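Local coordinates for sweet protein mabinlin-2 chain B (Capparis masaikai, PDB 2DS2) that forms one of the chains of a heat-stable 2S seed storage albumin that has sweetness-inducing activity, at residues C21-L26 with G65-R70; Q28-V33 with R46-A51; V17-V22 with C59-I64. One frame throughout, in Å; residues are numbered along the deposited sequence.

Interaction 1 (C21-L26 with G65-R70); sequences CVCPVL and GACPFR
Cys23, in the first turn of helix 22-36, is joined covalently to Cys67 in the C-terminal loop, and this disulfide is the centre of the contact. Starting at Cys23 CB, which points toward the loop, the methylene already lies 3.8 Å from Cys67 CB. With Cys23 SG anti to the carbonyl carbon (chi1 -73°), the sulfur is carried out from the helix to bond with Cys67 SG, the two sulfurs 2.0 Å apart. The torsion about the S-S bond is -88°, a left-handed and relaxed bridge close to a right angle. Cys67 SG also stands anti to its carbonyl carbon.

Leu26 and Phe69 pack beside the bridge. Leu26, one turn further along the helix, brings CD1 to 4.2 Å from Cys67 SG, while its CB meets the edge of the Phe69 ring, 4.0 Å from CE2. Phe69 CE2 also lies obliquely 3.7 Å from Cys23 O, a plain van der Waals touch. Around this patch, Leu26 also packs on Leu14 of helix 6-14 and on Leu55 and Pro56 of helix 42-58, and the backbone of Cys67 is hydrogen-bonded to Arg53. Cys21 forms a second disulfide, to a neighbouring chain.

Between these two segments the chemistry is one covalent link with apolar packing beside it: at Cys67 the loop is tethered to the helix by a bond that does not depend on packing, as expected of the disulfide-rich 2S albumins.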
# COMPACT_ATOMS: atom_id res chain seq x y z
N CYS B 21 -4.46 -11.98 -0.59
CA CYS B 21 -5.09 -10.66 -0.64
C CYS B 21 -4.10 -9.53 -0.42
O CYS B 21 -4.45 -8.36 -0.52
CB CYS B 21 -6.18 -10.54 0.42
SG CYS B 21 -7.76 -11.33 0.00
N VAL B 22 -2.85 -9.88 -0.12
CA VAL B 22 -1.84 -8.86 0.12
C VAL B 22 -1.72 -7.85 -1.01
O VAL B 22 -1.85 -6.65 -0.79
CB VAL B 22 -0.46 -9.50 0.41
CG1 VAL B 22 0.62 -8.44 0.39
CG2 VAL B 22 -0.48 -10.18 1.77
N CYS B 23 -1.48 -8.31 -2.23
CA CYS B 23 -1.35 -7.35 -3.32
C CYS B 23 -2.66 -6.64 -3.62
O CYS B 23 -2.67 -5.42 -3.82
CB CYS B 23 -0.78 -8.02 -4.57
SG CYS B 23 1.00 -8.40 -4.39
N PRO B 24 -3.78 -7.37 -3.65
CA PRO B 24 -5.03 -6.66 -3.93
C PRO B 24 -5.36 -5.55 -2.92
O PRO B 24 -5.89 -4.51 -3.31
CB PRO B 24 -6.08 -7.78 -3.98
CG PRO B 24 -5.40 -8.99 -3.39
CD PRO B 24 -3.96 -8.83 -3.78
N VAL B 25 -5.06 -5.75 -1.64
CA VAL B 25 -5.36 -4.68 -0.67
C VAL B 25 -4.37 -3.53 -0.82
O VAL B 25 -4.72 -2.38 -0.57
CB VAL B 25 -5.36 -5.17 0.80
CG1 VAL B 25 -6.36 -6.30 0.97
CG2 VAL B 25 -3.96 -5.57 1.24
N LEU B 26 -3.13 -3.84 -1.22
CA LEU B 26 -2.14 -2.78 -1.42
C LEU B 26 -2.50 -1.96 -2.65
O LEU B 26 -2.26 -0.75 -2.70
CB LEU B 26 -0.73 -3.38 -1.56
CG LEU B 26 -0.09 -3.77 -0.22
CD1 LEU B 26 1.24 -4.51 -0.45
CD2 LEU B 26 0.15 -2.51 0.59
N GLY B 65 6.84 -11.11 -3.09
CA GLY B 65 7.76 -10.07 -3.51
C GLY B 65 6.98 -8.83 -3.89
O GLY B 65 5.80 -8.70 -3.54
N ALA B 66 7.63 -7.92 -4.59
CA ALA B 66 6.98 -6.68 -5.01
C ALA B 66 5.77 -7.00 -5.89
O ALA B 66 5.85 -7.84 -6.79
CB ALA B 66 7.97 -5.82 -5.78
N CYS B 67 4.65 -6.35 -5.60
CA CYS B 67 3.42 -6.56 -6.36
C CYS B 67 3.59 -5.92 -7.73
O CYS B 67 3.93 -4.74 -7.83
CB CYS B 67 2.22 -5.93 -5.65
SG CYS B 67 1.86 -6.60 -4.00
N PRO B 68 3.36 -6.68 -8.80
CA PRO B 68 3.51 -6.11 -10.13
C PRO B 68 2.27 -5.40 -10.65
O PRO B 68 2.12 -5.24 -11.87
CB PRO B 68 3.88 -7.32 -10.98
CG PRO B 68 3.04 -8.39 -10.36
CD PRO B 68 3.24 -8.15 -8.87
N PHE B 69 1.38 -4.97 -9.76
CA PHE B 69 0.17 -4.31 -10.23
C PHE B 69 0.44 -2.98 -10.92
O PHE B 69 1.32 -2.22 -10.52
CB PHE B 69 -0.87 -4.14 -9.10
CG PHE B 69 -0.35 -3.45 -7.86
CD1 PHE B 69 0.16 -2.16 -7.90
CD2 PHE B 69 -0.44 -4.09 -6.62
CE1 PHE B 69 0.58 -1.51 -6.74
CE2 PHE B 69 -0.03 -3.45 -5.45
CZ PHE B 69 0.48 -2.16 -5.51
N ARG B 70 -0.33 -2.74 -11.98
CA ARG B 70 -0.22 -1.53 -12.80
C ARG B 70 -0.69 -0.26 -12.10
O ARG B 70 -1.45 -0.32 -11.13
CB ARG B 70 -1.00 -1.73 -14.10
CG ARG B 70 -2.26 -2.58 -13.96
CD ARG B 70 -1.92 -4.07 -13.91
NE ARG B 70 -3.05 -4.89 -13.49
CZ ARG B 70 -3.57 -4.88 -12.26
NH1 ARG B 70 -3.06 -4.08 -11.33
NH2 ARG B 70 -4.59 -5.67 -11.97

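Interaction 2 (Q28-V33 with R46-A51); sequences QAAQQV and RRLFDA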
# COMPACT_ATOMS: atom_id res chain seq x y z
N GLN B 28 -5.48 -1.36 -3.56
CA GLN B 28 -6.57 -0.51 -3.08
C GLN B 28 -6.06 0.62 -2.20
O GLN B 28 -6.61 1.73 -2.21
CB GLN B 28 -7.61 -1.34 -2.32
CG GLN B 28 -8.33 -2.35 -3.20
CD GLN B 28 -9.13 -1.69 -4.32
OE1 GLN B 28 -9.36 -2.29 -5.37
NE2 GLN B 28 -9.56 -0.45 -4.08
N ALA B 29 -5.01 0.35 -1.42
CA ALA B 29 -4.45 1.39 -0.57
C ALA B 29 -3.83 2.44 -1.47
O ALA B 29 -3.95 3.64 -1.22
CB ALA B 29 -3.40 0.79 0.36
N ALA B 30 -3.16 2.00 -2.53
CA ALA B 30 -2.55 2.94 -3.45
C ALA B 30 -3.60 3.79 -4.14
O ALA B 30 -3.43 4.99 -4.29
CB ALA B 30 -1.72 2.18 -4.49
N GLN B 31 -4.69 3.17 -4.58
CA GLN B 31 -5.73 3.92 -5.26
C GLN B 31 -6.35 4.94 -4.31
O GLN B 31 -6.75 6.02 -4.74
CB GLN B 31 -6.81 2.97 -5.78
CG GLN B 31 -6.37 2.17 -6.99
CD GLN B 31 -5.90 3.06 -8.13
OE1 GLN B 31 -6.55 4.05 -8.48
NE2 GLN B 31 -4.76 2.71 -8.73
N GLN B 32 -6.44 4.59 -3.03
CA GLN B 32 -7.01 5.50 -2.03
C GLN B 32 -6.14 6.73 -1.86
O GLN B 32 -6.66 7.83 -1.70
CB GLN B 32 -7.19 4.80 -0.68
CG GLN B 32 -8.41 3.89 -0.64
CD GLN B 32 -9.70 4.66 -0.86
OE1 GLN B 32 -10.05 5.54 -0.08
NE2 GLN B 32 -10.41 4.33 -1.94
N VAL B 33 -4.83 6.55 -1.91
CA VAL B 33 -3.93 7.69 -1.77
C VAL B 33 -4.03 8.54 -3.03
O VAL B 33 -4.09 9.77 -2.96
CB VAL B 33 -2.47 7.25 -1.56
CG1 VAL B 33 -1.57 8.50 -1.50
CG2 VAL B 33 -2.35 6.44 -0.29
N ARG B 46 4.30 7.63 -9.85
CA ARG B 46 5.19 6.48 -9.93
C ARG B 46 5.67 6.05 -8.55
O ARG B 46 5.61 4.88 -8.21
CB ARG B 46 6.41 6.82 -10.80
CG ARG B 46 7.48 5.75 -10.81
CD ARG B 46 8.79 6.31 -11.34
NE ARG B 46 9.25 7.45 -10.54
CZ ARG B 46 9.42 8.68 -11.02
NH1 ARG B 46 9.18 8.94 -12.30
NH2 ARG B 46 9.82 9.65 -10.21
N ARG B 47 6.15 7.01 -7.77
CA ARG B 47 6.65 6.73 -6.43
C ARG B 47 5.55 6.17 -5.53
O ARG B 47 5.80 5.31 -4.70
CB ARG B 47 7.25 7.99 -5.81
CG ARG B 47 8.75 8.16 -6.11
CD ARG B 47 9.05 9.51 -6.74
NE ARG B 47 8.72 10.63 -5.87
CZ ARG B 47 8.80 11.90 -6.25
NH1 ARG B 47 8.48 12.88 -5.41
NH2 ARG B 47 9.20 12.20 -7.47
N LEU B 48 4.34 6.68 -5.70
CA LEU B 48 3.21 6.22 -4.91
C LEU B 48 3.06 4.71 -5.11
O LEU B 48 3.08 3.93 -4.15
CB LEU B 48 1.94 6.94 -5.36
CG LEU B 48 0.60 6.64 -4.67
CD1 LEU B 48 -0.41 7.69 -5.12
CD2 LEU B 48 0.09 5.26 -5.04
N PHE B 49 2.92 4.30 -6.37
CA PHE B 49 2.75 2.88 -6.67
C PHE B 49 3.98 2.03 -6.36
O PHE B 49 3.85 0.85 -6.01
CB PHE B 49 2.31 2.72 -8.12
CG PHE B 49 0.86 3.04 -8.33
CD1 PHE B 49 -0.12 2.08 -8.07
CD2 PHE B 49 0.46 4.32 -8.71
CE1 PHE B 49 -1.47 2.39 -8.19
CE2 PHE B 49 -0.89 4.64 -8.82
CZ PHE B 49 -1.86 3.67 -8.57
N ASP B 50 5.17 2.61 -6.50
CA ASP B 50 6.39 1.86 -6.18
C ASP B 50 6.35 1.53 -4.69
O ASP B 50 6.67 0.41 -4.29
CB ASP B 50 7.64 2.70 -6.47
CG ASP B 50 8.09 2.58 -7.90
OD1 ASP B 50 9.04 3.30 -8.29
OD2 ASP B 50 7.50 1.76 -8.64
N ALA B 51 5.97 2.52 -3.88
CA ALA B 51 5.89 2.34 -2.44
C ALA B 51 4.92 1.22 -2.09
O ALA B 51 5.24 0.34 -1.28
CB ALA B 51 5.46 3.66 -1.78
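Ala30 supplies the small bump at the middle of this helix pair: Ala30 CB fits the hollow between two neighbouring side chains of the facing helix, 3.6 Å from Leu48 CD2 and 3.7 Å from Phe49 CE1. Leu48 is the larger protrusion coming the other way. Its CG stands anti to the backbone N (chi1 -179°), which sends the forked end across the interface. CD2 settles against both the methyl and the carbonyl oxygen of Ala30, and Leu48 CD1 runs alongside Val33, 3.9 Å from Val33 CG1. Leu48 CD2 also lies above one face of the Phe49 ring, offset toward its rim; the two side chains pack on each other, and Ala30 CB sits against both.

Gln31 starts out pointing away but bends at chi2 and brings its amide back to the Phe49 ring, with NE2 at the ring edge, near its plane. The amide is turned 40° from that plane. Leu48 also touches Ile39, and Phe49 also touches Phe69 and Ala71.

With axes 9.6 Å apart and running at 153°, the two segments belong to an antiparallel helical hairpin, 22-36 with 42-58, within the all-helical fold of the 2S albumins and the wider prolamin superfamily.

Interaction 3 (V17-V22 with C59-I64); sequences VDRPCV and CNIPNI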
# COMPACT_ATOMS: atom_id res chain seq x y z
N VAL B 17 -3.95 -9.78 6.82
CA VAL B 17 -4.76 -10.10 5.65
C VAL B 17 -4.29 -11.41 5.04
O VAL B 17 -3.12 -11.78 5.16
CB VAL B 17 -4.68 -8.99 4.57
CG1 VAL B 17 -5.11 -7.65 5.16
CG2 VAL B 17 -3.28 -8.91 4.02
N ASP B 18 -5.20 -12.13 4.39
CA ASP B 18 -4.85 -13.38 3.74
C ASP B 18 -3.74 -13.11 2.73
O ASP B 18 -3.80 -12.13 1.99
CB ASP B 18 -6.07 -13.97 3.02
CG ASP B 18 -6.98 -14.75 3.95
OD1 ASP B 18 -7.37 -14.21 5.01
OD2 ASP B 18 -7.32 -15.91 3.62
N ARG B 19 -2.74 -13.98 2.71
CA ARG B 19 -1.61 -13.81 1.80
C ARG B 19 -2.02 -13.54 0.36
O ARG B 19 -1.42 -12.72 -0.32
CB ARG B 19 -0.68 -15.03 1.88
CG ARG B 19 -0.16 -15.28 3.30
CD ARG B 19 0.86 -16.41 3.38
NE ARG B 19 2.24 -15.92 3.39
CZ ARG B 19 2.89 -15.47 2.33
NH1 ARG B 19 2.30 -15.44 1.14
NH2 ARG B 19 4.14 -15.03 2.45
N PRO B 20 -3.06 -14.24 -0.14
CA PRO B 20 -3.48 -14.00 -1.53
C PRO B 20 -4.15 -12.63 -1.70
O PRO B 20 -4.38 -12.19 -2.82
CB PRO B 20 -4.43 -15.16 -1.82
CG PRO B 20 -4.98 -15.50 -0.47
CD PRO B 20 -3.77 -15.41 0.42
N CYS B 21 -4.46 -11.98 -0.59
CA CYS B 21 -5.09 -10.66 -0.64
C CYS B 21 -4.10 -9.53 -0.42
O CYS B 21 -4.45 -8.36 -0.52
CB CYS B 21 -6.18 -10.54 0.42
SG CYS B 21 -7.76 -11.33 0.00
N VAL B 22 -2.85 -9.88 -0.12
CA VAL B 22 -1.84 -8.86 0.12
C VAL B 22 -1.72 -7.85 -1.01
O VAL B 22 -1.85 -6.65 -0.79
CB VAL B 22 -0.46 -9.50 0.41
CG1 VAL B 22 0.62 -8.44 0.39
CG2 VAL B 22 -0.48 -10.18 1.77
N CYS B 59 7.92 -5.09 4.53
CA CYS B 59 7.32 -5.65 5.73
C CYS B 59 7.81 -7.05 6.04
O CYS B 59 7.46 -7.63 7.06
CB CYS B 59 5.80 -5.69 5.57
SG CYS B 59 5.00 -4.06 5.61
N ASN B 60 8.62 -7.60 5.14
CA ASN B 60 9.17 -8.93 5.29
C ASN B 60 8.11 -10.02 5.34
O ASN B 60 8.20 -10.96 6.14
CB ASN B 60 10.07 -9.00 6.52
CG ASN B 60 11.30 -8.10 6.39
OD1 ASN B 60 11.99 -8.11 5.36
ND2 ASN B 60 11.58 -7.32 7.43
N ILE B 61 7.10 -9.90 4.48
CA ILE B 61 6.05 -10.90 4.40
C ILE B 61 6.71 -12.07 3.67
O ILE B 61 7.15 -11.92 2.53
CB ILE B 61 4.85 -10.39 3.56
CG1 ILE B 61 4.32 -9.07 4.14
CG2 ILE B 61 3.76 -11.44 3.52
CD1 ILE B 61 3.86 -9.17 5.57
N PRO B 62 6.78 -13.24 4.32
CA PRO B 62 7.38 -14.47 3.79
C PRO B 62 7.57 -14.61 2.28
O PRO B 62 8.50 -14.05 1.70
CB PRO B 62 6.49 -15.55 4.38
CG PRO B 62 6.30 -15.03 5.76
CD PRO B 62 6.04 -13.54 5.56
N ASN B 63 6.70 -15.38 1.63
CA ASN B 63 6.82 -15.62 0.20
C ASN B 63 6.03 -14.70 -0.71
O ASN B 63 5.18 -15.14 -1.46
CB ASN B 63 6.45 -17.07 -0.12
CG ASN B 63 7.47 -18.06 0.41
OD1 ASN B 63 8.60 -18.12 -0.07
ND2 ASN B 63 7.08 -18.83 1.42
N ILE B 64 6.32 -13.40 -0.62
CA ILE B 64 5.64 -12.42 -1.45
C ILE B 64 6.63 -11.32 -1.80
O ILE B 64 7.19 -10.68 -0.92
CB ILE B 64 4.44 -11.77 -0.72
CG1 ILE B 64 3.45 -12.85 -0.27
CG2 ILE B 64 3.72 -10.79 -1.65
CD1 ILE B 64 2.27 -12.32 0.51
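Val22 and Ile64 reach toward each other tip to tip, CG2 of the valine 3.7 Å from CD1 of the isoleucine, and this is the apolar part of the contact. The isoleucine is extended at its end (chi2 177°), which carries CD1 out to meet Val22. An alanine at Ile64 would lack CG1 and CD1, and Val22 CG2 would probably lose its partner across the contact, with a gap opening there.

The second kind of contact is hydrocarbon against a guanidinium. Arg19 bends at chi3 (98°) to bring its head over to the loop, where Ile61 CG2 sits over one face of the group, 3.8 Å from Arg19 NH2. Arg19 NH2 also lies 2.7 Å from Asn63 N; both are donors, and this is no hydrogen bond. The guanidinium comes too close to Pro62 and Ile64 as well, and the placement of the whole group is therefore doubtful.

Backbone bonds shape each side separately. Cys21 N donates to Asp18 O (2.7 Å) and Val22 N to Arg19 O (3.2 Å), making a tight turn at 18-22. On the other segment, Asn60, with positive phi, closes helix 42-58 in a Schellman motif.

The contact thus joins the linker between helices 6-14 and 22-36 to the loop leaving helix 42-58. Cys59 is tied to Cys11 of helix 6-14 by a disulfide, and Val22 and Ile64 both rest on Pro56 of helix 42-58.

Interactions 1 and 2 both use helix 22-36; interactions 1 and 3 share Cys21 and Val22, with centres 9 Å apart. Interaction 2 is nested inside the loops closed by the other two. Its centre is 10 Å from that of interaction 1, and the two meet directly where Phe69 CE1 lies 3.9 Å from Phe49 CD1, continuing the hydrocarbon core from the helix pair to the C-terminal loop. Interactions 2 and 3 do not touch; their centres are about 17 Å apart, on opposite sides of the chain's centre. Interactions 1 and 3 hold the C-terminal loop to 17-26, while interaction 2 pairs the helices.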